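Local coordinates for ribosomal protein L11 methyltransferase (Lactobacillus delbrueckii subsp. bulgaricus ATCC BAA-365, PDB 3GRZ), which probably methylates lysine side chains of ribosomal protein L11 with S-adenosyl-L-methionine as methyl donor, this chain being a C-terminal fragment that holds the methyltransferase fold, at residues Ile30-Pro35 against Ala104-Tyr109; Lys60-Ala65 against Phe126-Ala131; Ser158-Leu163 against Arg187-Ala192. One frame throughout, in Å; residues are numbered along the deposited sequence.

Interaction 1 (Ile30-Pro35 against Ala104-Tyr109)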
loop_
_atom_site.group_PDB
_atom_site.type_symbol
_atom_site.label_atom_id
_atom_site.label_comp_id
_atom_site.label_asym_id
_atom_site.label_seq_id
_atom_site.Cartn_x
_atom_site.Cartn_y
_atom_site.Cartn_z
ATOM N N ILE B 30 14.030 6.583 -5.659
ATOM C CA ILE B 30 13.708 7.831 -6.348
ATOM C C ILE B 30 13.554 7.543 -7.832
ATOM O O ILE B 30 14.477 7.033 -8.480
ATOM C CB ILE B 30 14.785 8.919 -6.106
ATOM C CG1 ILE B 30 14.983 9.188 -4.599
ATOM C CG2 ILE B 30 14.451 10.206 -6.855
ATOM C CD1 ILE B 30 13.702 9.471 -3.784
ATOM N N ILE B 31 12.370 7.825 -8.364
ATOM C CA ILE B 31 12.144 7.626 -9.784
ATOM C C ILE B 31 12.154 8.980 -10.490
ATOM O O ILE B 31 11.302 9.838 -10.232
ATOM C CB ILE B 31 10.853 6.832 -10.067
ATOM C CG1 ILE B 31 10.982 5.418 -9.490
ATOM C CG2 ILE B 31 10.565 6.783 -11.571
ATOM C CD1 ILE B 31 9.751 4.562 -9.698
ATOM N N ARG B 32 13.160 9.161 -11.345
ATOM C CA ARG B 32 13.275 10.370 -12.148
ATOM C C ARG B 32 12.446 10.272 -13.426
ATOM O O ARG B 32 12.493 9.272 -14.148
ATOM C CB ARG B 32 14.744 10.680 -12.440
ATOM C CG ARG B 32 15.536 10.910 -11.163
ATOM C CD ARG B 32 16.958 11.391 -11.404
ATOM N NE ARG B 32 17.540 11.860 -10.149
ATOM C CZ ARG B 32 17.460 13.113 -9.707
ATOM N NH1 ARG B 32 18.010 13.445 -8.545
ATOM N NH2 ARG B 32 16.842 14.041 -10.430
ATOM N N LEU B 33 11.656 11.314 -13.680
ATOM C CA LEU B 33 10.839 11.404 -14.884
ATOM C C LEU B 33 11.075 12.755 -15.560
ATOM O O LEU B 33 11.280 13.763 -14.886
ATOM C CB LEU B 33 9.349 11.264 -14.555
ATOM C CG LEU B 33 8.742 9.971 -13.986
ATOM C CD1 LEU B 33 7.237 10.125 -13.879
ATOM C CD2 LEU B 33 9.078 8.743 -14.826
ATOM N N ASP B 34 11.037 12.763 -16.889
ATOM C CA ASP B 34 11.238 13.980 -17.674
ATOM C C ASP B 34 9.868 14.556 -18.052
ATOM O O ASP B 34 9.137 13.952 -18.837
ATOM C CB ASP B 34 12.106 13.674 -18.911
ATOM C CG ASP B 34 12.443 14.926 -19.755
ATOM O OD1 ASP B 34 11.862 16.021 -19.552
ATOM O OD2 ASP B 34 13.308 14.798 -20.643
ATOM N N PRO B 35 9.521 15.735 -17.490
ATOM C CA PRO B 35 8.226 16.388 -17.695
ATOM C C PRO B 35 8.031 16.897 -19.116
ATOM O O PRO B 35 6.895 17.084 -19.545
ATOM C CB PRO B 35 8.279 17.580 -16.731
ATOM C CG PRO B 35 9.355 17.256 -15.775
ATOM C CD PRO B 35 10.368 16.540 -16.596
ATOM N N ALA B 104 15.921 4.962 -18.763
ATOM C CA ALA B 104 17.338 5.300 -18.886
ATOM C C ALA B 104 17.779 6.330 -17.849
ATOM O O ALA B 104 18.873 6.213 -17.296
ATOM C CB ALA B 104 17.641 5.801 -20.299
ATOM N N LEU B 105 16.928 7.323 -17.572
ATOM C CA LEU B 105 17.199 8.296 -16.489
ATOM C C LEU B 105 17.355 7.622 -15.139
ATOM O O LEU B 105 17.983 8.170 -14.222
ATOM C CB LEU B 105 16.089 9.350 -16.377
ATOM C CG LEU B 105 15.987 10.443 -17.444
ATOM C CD1 LEU B 105 14.662 11.176 -17.267
ATOM C CD2 LEU B 105 17.206 11.414 -17.420
ATOM N N ASN B 106 16.769 6.434 -15.003
ATOM C CA ASN B 106 16.876 5.700 -13.756
ATOM C C ASN B 106 17.861 4.540 -13.841
ATOM O O ASN B 106 17.899 3.692 -12.957
ATOM C CB ASN B 106 15.481 5.260 -13.299
ATOM C CG ASN B 106 14.613 6.443 -12.910
ATOM O OD1 ASN B 106 14.823 7.059 -11.867
ATOM N ND2 ASN B 106 13.662 6.792 -13.767
ATOM N N GLY B 107 18.648 4.520 -14.920
ATOM C CA GLY B 107 19.701 3.528 -15.127
ATOM C C GLY B 107 19.184 2.153 -15.499
ATOM O O GLY B 107 19.840 1.154 -15.223
ATOM N N ILE B 108 18.013 2.108 -16.130
ATOM C CA ILE B 108 17.359 0.855 -16.502
ATOM C C ILE B 108 17.293 0.775 -18.011
ATOM O O ILE B 108 16.733 1.670 -18.648
ATOM C CB ILE B 108 15.906 0.752 -15.914
ATOM C CG1 ILE B 108 15.928 0.747 -14.379
ATOM C CG2 ILE B 108 15.183 -0.505 -16.421
ATOM C CD1 ILE B 108 14.547 1.052 -13.741
ATOM N N TYR B 109 17.843 -0.305 -18.570
ATOM C CA TYR B 109 17.979 -0.457 -20.027
ATOM C C TYR B 109 17.331 -1.737 -20.543
ATOM O O TYR B 109 17.248 -1.947 -21.753
ATOM C CB TYR B 109 19.456 -0.339 -20.452
ATOM C CG TYR B 109 20.040 1.007 -20.067
ATOM C CD1 TYR B 109 19.834 2.133 -20.876
ATOM C CD2 TYR B 109 20.741 1.175 -18.873
ATOM C CE1 TYR B 109 20.330 3.372 -20.517
ATOM C CE2 TYR B 109 21.247 2.429 -18.506
ATOM C CZ TYR B 109 21.029 3.516 -19.333
ATOM O OH TYR B 109 21.511 4.759 -18.989
HETATM O O HOH W 1 16.426 5.811 -10.081
#
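Asn106 lays its side-chain amide against the backbone of Arg32, tying the end of helix 93-105 to strand 29-33, an outermost strand of the small three-stranded sheet beside the Rossmann-like methyltransferase core. The helix closes in a Schellman motif: Gly107, at positive phi, is its C-prime residue, and Asn106 comes just before it. Ile31 and Leu33 pair through their backbones with strand 12-16, whereas the polar backbone atoms of Arg32 turn to Asn106, whose amide meets them much as the peptide of a further strand would. Asn106 OD1 accepts from Arg32 N at 2.7 Å, nearly straight at 167° and on an in-plane lone pair. Asn106 ND2 returns a more bent bond to Arg32 O at 2.8 Å, the oxygen lying 20° out of the amide plane. With CG anti to its own carbonyl carbon (chi1 -67°), the side chain also bonds ND2 to Asn102 O one turn back; together with the two bonds to Arg32 this settles the flip of the amide. Shortened to an alanine here, the side chain would lose both bonds, and Arg32 N and O would probably be left without these partners. Leu105 packs alongside, its CD1 3.9 Å from Asp34 CB. Arg32 contributes its root, CB passing 3.7 Å from Asn106 OD1, while its extended chain leads away and, in the conformer described, reaches Glu19 O. A water finishes the contact, donating to Ile30 O at 2.8 Å and to Asn106 OD1 at 2.7 Å.

Interaction 2 (Lys60-Ala65 against Phe126-Ala131)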
loop_
_atom_site.group_PDB
_atom_site.type_symbol
_atom_site.label_atom_id
_atom_site.label_comp_id
_atom_site.label_asym_id
_atom_site.label_seq_id
_atom_site.Cartn_x
_atom_site.Cartn_y
_atom_site.Cartn_z
ATOM N N LYS B 60 7.674 -11.809 -4.215
ATOM C CA LYS B 60 8.780 -12.510 -4.869
ATOM C C LYS B 60 8.884 -11.899 -6.286
ATOM O O LYS B 60 7.951 -11.199 -6.698
ATOM C CB LYS B 60 8.488 -14.015 -4.927
ATOM C CG LYS B 60 7.324 -14.386 -5.839
ATOM C CD LYS B 60 7.062 -15.892 -5.841
ATOM C CE LYS B 60 5.972 -16.236 -6.822
ATOM N NZ LYS B 60 5.697 -17.703 -6.844
ATOM N N PRO B 61 10.002 -12.140 -7.024
ATOM C CA PRO B 61 10.063 -11.686 -8.430
ATOM C C PRO B 61 8.933 -12.252 -9.270
ATOM O O PRO B 61 8.753 -13.467 -9.345
ATOM C CB PRO B 61 11.421 -12.218 -8.913
ATOM C CG PRO B 61 12.238 -12.234 -7.689
ATOM C CD PRO B 61 11.281 -12.763 -6.633
ATOM N N LEU B 62 8.165 -11.354 -9.872
ATOM C CA LEU B 62 7.059 -11.713 -10.738
ATOM C C LEU B 62 7.326 -11.172 -12.125
ATOM O O LEU B 62 7.968 -10.130 -12.270
ATOM C CB LEU B 62 5.753 -11.096 -10.211
ATOM C CG LEU B 62 5.302 -11.418 -8.779
ATOM C CD1 LEU B 62 4.072 -10.597 -8.424
ATOM C CD2 LEU B 62 5.043 -12.914 -8.574
ATOM N N THR B 63 6.824 -11.871 -13.142
ATOM C CA THR B 63 6.854 -11.358 -14.502
ATOM C C THR B 63 5.676 -10.391 -14.695
ATOM O O THR B 63 4.546 -10.680 -14.292
ATOM C CB THR B 63 6.821 -12.495 -15.551
ATOM O OG1 THR B 63 5.613 -13.252 -15.406
ATOM C CG2 THR B 63 8.031 -13.420 -15.382
ATOM N N VAL B 64 5.961 -9.232 -15.290
ATOM C CA VAL B 64 5.017 -8.110 -15.303
ATOM C C VAL B 64 4.735 -7.647 -16.724
ATOM O O VAL B 64 5.660 -7.552 -17.534
ATOM C CB VAL B 64 5.561 -6.891 -14.475
ATOM C CG1 VAL B 64 4.608 -5.694 -14.529
ATOM C CG2 VAL B 64 5.864 -7.275 -13.023
ATOM N N ALA B 65 3.457 -7.384 -17.017
ATOM C CA ALA B 65 3.060 -6.561 -18.162
ATOM C C ALA B 65 2.408 -5.299 -17.630
ATOM O O ALA B 65 1.467 -5.376 -16.843
ATOM C CB ALA B 65 2.093 -7.297 -19.093
ATOM N N PHE B 126 1.870 -13.718 -17.952
ATOM C CA PHE B 126 2.533 -12.962 -16.892
ATOM C C PHE B 126 1.979 -13.323 -15.521
ATOM O O PHE B 126 0.836 -13.769 -15.410
ATOM C CB PHE B 126 2.369 -11.449 -17.158
ATOM C CG PHE B 126 2.801 -11.027 -18.550
ATOM C CD1 PHE B 126 4.137 -10.714 -18.812
ATOM C CD2 PHE B 126 1.882 -10.991 -19.603
ATOM C CE1 PHE B 126 4.549 -10.351 -20.098
ATOM C CE2 PHE B 126 2.283 -10.642 -20.896
ATOM C CZ PHE B 126 3.610 -10.310 -21.144
ATOM N N ASP B 127 2.792 -13.128 -14.485
ATOM C CA ASP B 127 2.336 -13.270 -13.089
ATOM C C ASP B 127 1.536 -12.060 -12.630
ATOM O O ASP B 127 0.728 -12.159 -11.716
ATOM C CB ASP B 127 3.530 -13.386 -12.159
ATOM C CG ASP B 127 4.358 -14.623 -12.424
ATOM O OD1 ASP B 127 3.770 -15.701 -12.647
ATOM O OD2 ASP B 127 5.594 -14.519 -12.393
ATOM N N LEU B 128 1.818 -10.907 -13.235
ATOM C CA LEU B 128 1.231 -9.644 -12.812
ATOM C C LEU B 128 0.938 -8.747 -14.017
ATOM O O LEU B 128 1.834 -8.407 -14.789
ATOM C CB LEU B 128 2.139 -8.951 -11.789
ATOM C CG LEU B 128 1.623 -7.654 -11.162
ATOM C CD1 LEU B 128 0.525 -7.972 -10.167
ATOM C CD2 LEU B 128 2.764 -6.916 -10.473
ATOM N N ILE B 129 -0.329 -8.398 -14.199
ATOM C CA ILE B 129 -0.705 -7.468 -15.248
ATOM C C ILE B 129 -1.180 -6.182 -14.568
ATOM O O ILE B 129 -2.038 -6.226 -13.694
ATOM C CB ILE B 129 -1.780 -8.065 -16.204
ATOM C CG1 ILE B 129 -1.210 -9.301 -16.921
ATOM C CG2 ILE B 129 -2.257 -7.001 -17.204
ATOM C CD1 ILE B 129 -2.180 -10.022 -17.852
ATOM N N VAL B 130 -0.578 -5.050 -14.937
ATOM C CA VAL B 130 -0.874 -3.766 -14.302
ATOM C C VAL B 130 -1.395 -2.825 -15.377
ATOM O O VAL B 130 -0.854 -2.795 -16.491
ATOM C CB VAL B 130 0.391 -3.134 -13.623
ATOM C CG1 VAL B 130 0.032 -1.855 -12.906
ATOM C CG2 VAL B 130 1.037 -4.102 -12.641
ATOM N N ALA B 131 -2.447 -2.068 -15.061
ATOM C CA ALA B 131 -3.039 -1.133 -16.026
ATOM C C ALA B 131 -3.670 0.057 -15.322
ATOM O O ALA B 131 -4.674 -0.098 -14.634
ATOM C CB ALA B 131 -4.078 -1.848 -16.895
HETATM O O HOH W 2 7.316 -15.752 -10.748
#
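Two parallel neighbours in the middle of the seven-stranded sheet, strands 63-67 and 126-132, meet here, Val64 pairing with Leu128 and Ala65 with Ile129. The backbone ladder runs from Leu128 N to Thr63 O (2.9 Å), then from Ala65 N to Leu128 O (2.9 Å), and on from Val130 N to Ala65 O (2.8 Å). At its start the chain turns a corner at Asp127, and polar side chains take over. Asp127 OD2 receives Thr63 N at 3.0 Å in an almost straight bond (174°), on the anti side of the carboxylate and somewhat out of its plane. In return, Asp127 N donates to Thr63 OG1 at 3.0 Å; a chi1 of 61° sets that hydroxyl between the threonine's own N and carbonyl carbon, turned to the corner. The other carboxylate oxygen, OD1, is bonded to Asn150 ND2, so the group is gripped from two strands, and a water links OD2 to Pro61 O. The strand order is that of the Rossmann-like class I methyltransferase fold, in which these are the first and fourth strands; both run toward predicted S-adenosyl-L-methionine positions, Gly68 and Asn132. On the sheet face of Ala65, its CB sits over the centre of the Phe126 ring, 3.6 Å from the centroid and 7° off the normal, a CH-pi contact. The Val64 and Leu128 side chains lie side by side on the other face, pointing the same way, with Val64 CG2 and Leu128 CD2 4.0 Å apart; Ile156 of the next strand packs on Leu128 there. Nearer the corner, Leu62 CB rests 3.7 Å from Asp127 CB.

Interaction 3 (Ser158-Leu163 against Arg187-Ala192)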
loop_
_atom_site.group_PDB
_atom_site.type_symbol
_atom_site.label_atom_id
_atom_site.label_comp_id
_atom_site.label_asym_id
_atom_site.label_seq_id
_atom_site.Cartn_x
_atom_site.Cartn_y
_atom_site.Cartn_z
ATOM N N SER B 158 -5.927 0.562 -12.056
ATOM C CA SER B 158 -6.157 1.873 -11.479
ATOM C C SER B 158 -6.712 2.762 -12.588
ATOM O O SER B 158 -6.809 2.319 -13.748
ATOM C CB SER B 158 -4.871 2.443 -10.900
ATOM O OG SER B 158 -5.178 3.560 -10.091
ATOM N N GLY B 159 -7.101 3.983 -12.235
ATOM C CA GLY B 159 -7.672 4.929 -13.194
ATOM C C GLY B 159 -9.179 4.781 -13.352
ATOM O O GLY B 159 -9.757 5.322 -14.291
ATOM N N ILE B 160 -9.810 4.052 -12.431
ATOM C CA ILE B 160 -11.264 3.824 -12.467
ATOM C C ILE B 160 -11.991 4.925 -11.720
ATOM O O ILE B 160 -11.806 5.075 -10.514
ATOM C CB ILE B 160 -11.646 2.458 -11.837
ATOM C CG1 ILE B 160 -10.985 1.317 -12.597
ATOM C CG2 ILE B 160 -13.173 2.252 -11.824
ATOM C CD1 ILE B 160 -10.784 0.042 -11.768
ATOM N N ASP B 161 -12.818 5.705 -12.422
ATOM C CA ASP B 161 -13.739 6.626 -11.733
ATOM C C ASP B 161 -14.795 5.822 -10.959
ATOM O O ASP B 161 -15.252 4.802 -11.455
ATOM C CB ASP B 161 -14.419 7.562 -12.735
ATOM C CG ASP B 161 -15.292 8.586 -12.053
ATOM O OD1 ASP B 161 -14.737 9.529 -11.459
ATOM O OD2 ASP B 161 -16.530 8.427 -12.081
ATOM N N TYR B 162 -15.177 6.271 -9.760
ATOM C CA TYR B 162 -16.086 5.502 -8.886
ATOM C C TYR B 162 -17.456 5.164 -9.505
ATOM O O TYR B 162 -18.042 4.120 -9.195
ATOM C CB TYR B 162 -16.256 6.172 -7.507
ATOM C CG TYR B 162 -17.186 7.368 -7.487
ATOM C CD1 TYR B 162 -18.487 7.269 -6.966
ATOM C CD2 TYR B 162 -16.771 8.599 -7.985
ATOM C CE1 TYR B 162 -19.341 8.380 -6.948
ATOM C CE2 TYR B 162 -17.606 9.699 -7.979
ATOM C CZ TYR B 162 -18.886 9.593 -7.462
ATOM O OH TYR B 162 -19.688 10.717 -7.467
ATOM N N LEU B 163 -17.936 6.030 -10.395
ATOM C CA LEU B 163 -19.185 5.798 -11.128
ATOM C C LEU B 163 -19.072 4.655 -12.134
ATOM O O LEU B 163 -20.076 4.036 -12.486
ATOM C CB LEU B 163 -19.640 7.078 -11.834
ATOM C CG LEU B 163 -20.005 8.275 -10.944
ATOM C CD1 LEU B 163 -20.152 9.557 -11.772
ATOM C CD2 LEU B 163 -21.265 8.016 -10.122
ATOM N N ARG B 187 -12.156 10.508 -6.112
ATOM C CA ARG B 187 -13.123 9.796 -6.953
ATOM C C ARG B 187 -12.533 8.567 -7.649
ATOM O O ARG B 187 -13.235 7.855 -8.371
ATOM C CB ARG B 187 -13.825 10.754 -7.931
ATOM C CG ARG B 187 -12.985 11.404 -9.046
ATOM C CD ARG B 187 -13.881 12.381 -9.871
ATOM N NE ARG B 187 -15.066 11.698 -10.421
ATOM C CZ ARG B 187 -16.274 12.236 -10.596
ATOM N NH1 ARG B 187 -16.522 13.502 -10.268
ATOM N NH2 ARG B 187 -17.251 11.490 -11.106
ATOM N N TRP B 188 -11.252 8.306 -7.392
ATOM C CA TRP B 188 -10.504 7.257 -8.099
ATOM C C TRP B 188 -10.451 5.944 -7.351
ATOM O O TRP B 188 -10.305 5.926 -6.139
ATOM C CB TRP B 188 -9.072 7.721 -8.397
ATOM C CG TRP B 188 -9.048 8.927 -9.245
ATOM C CD1 TRP B 188 -8.697 10.196 -8.861
ATOM C CD2 TRP B 188 -9.436 9.010 -10.617
ATOM N NE1 TRP B 188 -8.825 11.055 -9.919
ATOM C CE2 TRP B 188 -9.274 10.356 -11.012
ATOM C CE3 TRP B 188 -9.893 8.071 -11.560
ATOM C CZ2 TRP B 188 -9.551 10.792 -12.311
ATOM C CZ3 TRP B 188 -10.168 8.507 -12.854
ATOM C CH2 TRP B 188 -9.998 9.855 -13.215
ATOM N N ILE B 189 -10.536 4.858 -8.104
ATOM C CA ILE B 189 -10.538 3.507 -7.576
ATOM C C ILE B 189 -9.342 2.740 -8.106
ATOM O O ILE B 189 -9.003 2.843 -9.294
ATOM C CB ILE B 189 -11.841 2.745 -8.003
ATOM C CG1 ILE B 189 -13.105 3.550 -7.664
ATOM C CG2 ILE B 189 -11.895 1.344 -7.417
ATOM C CD1 ILE B 189 -13.528 3.509 -6.237
ATOM N N GLY B 190 -8.705 1.972 -7.223
ATOM C CA GLY B 190 -7.708 0.976 -7.611
ATOM C C GLY B 190 -8.143 -0.398 -7.142
ATOM O O GLY B 190 -8.744 -0.532 -6.078
ATOM N N LEU B 191 -7.847 -1.424 -7.929
ATOM C CA LEU B 191 -8.229 -2.797 -7.578
ATOM C C LEU B 191 -7.081 -3.782 -7.677
ATOM O O LEU B 191 -6.338 -3.769 -8.663
ATOM C CB LEU B 191 -9.348 -3.304 -8.500
ATOM C CG LEU B 191 -10.618 -2.477 -8.685
ATOM C CD1 LEU B 191 -11.436 -3.088 -9.829
ATOM C CD2 LEU B 191 -11.433 -2.439 -7.394
ATOM N N ALA B 192 -6.957 -4.639 -6.663
ATOM C CA ALA B 192 -6.118 -5.832 -6.739
ATOM C C ALA B 192 -7.038 -7.011 -7.052
ATOM O O ALA B 192 -8.041 -7.224 -6.362
ATOM C CB ALA B 192 -5.366 -6.061 -5.438
#
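Arg187, just before strand 188-195, reaches to Asp161 at the end of strand 153-161. These strands form the antiparallel join of the methyltransferase sheet, where the last strand, 188-195, is inserted between the fifth, 153-161, and the sixth, 177-185, as in class I methyltransferases. Ile160 and Ile189 are a hydrogen-bonded pair: Ile189 N donates to Ile160 O at 2.7 Å, while the return bond to Ile189 O is weak. Beyond it, Tyr162 N holds Arg187 O at 2.9 Å. Gly159, at positive phi, offers its O to the edge of the Trp188 ring, 3.5 Å from CZ3. On the opposite side of the sheet Ile160 CD1 packs 3.7 Å from Leu191 CD1, and Ile168 of helix 165-174 touches both residues. The arginine chain starts with Arg187 CB 3.7 Å from Tyr162 CD2. A chi1 of 67° places CG between the backbone N and carbonyl carbon; from there it lies above one face of the neighbouring Trp188 ring, offset to the rim, and passes Asp161 OD1. CD follows the same oxygen, and a bend at chi3 (-56°) brings Arg187 NE to Asp161 OD1 in a salt bridge, although their modelled separation, 2.4 Å, is too short to be taken literally. At CZ the guanidinium is nearly coplanar with the carboxylate, and Tyr162 CE2 stands over one of its faces. Arg187 NH2 donates almost straight (174°) to the syn side of Asp161 OD2 at 3.3 Å. That oxygen also accepts Leu163 N from above the carboxylate plane, making an Asx turn. At the guanidinium edge, Leu163 CD1 lies 3.5 Å from Arg187 NH2.

Interactions 2 and 3 belong to one sheet: strands 126-132 and 153-161 are neighbours, and Ala131 O probably accepts a hydrogen bond from Ser158 N at 2.9 Å, although the centres of the two contacts are about 20 Å apart. Interaction 1 stands apart, its nearest atoms about 12 Å from interaction 2, and about 15 Å from interaction 3, which lies across the chain's centre. Interactions 2 and 3 border the predicted S-adenosyl-L-methionine site; interaction 1 nears it through Leu33, whose side chain, like that of Ser158 (interaction 3), is about 7 Å from that of Thr47. The side chain of Asn132 lies about 6 Å from that of Val130 (interaction 2) and about 3 Å from Gly159 (interaction 3).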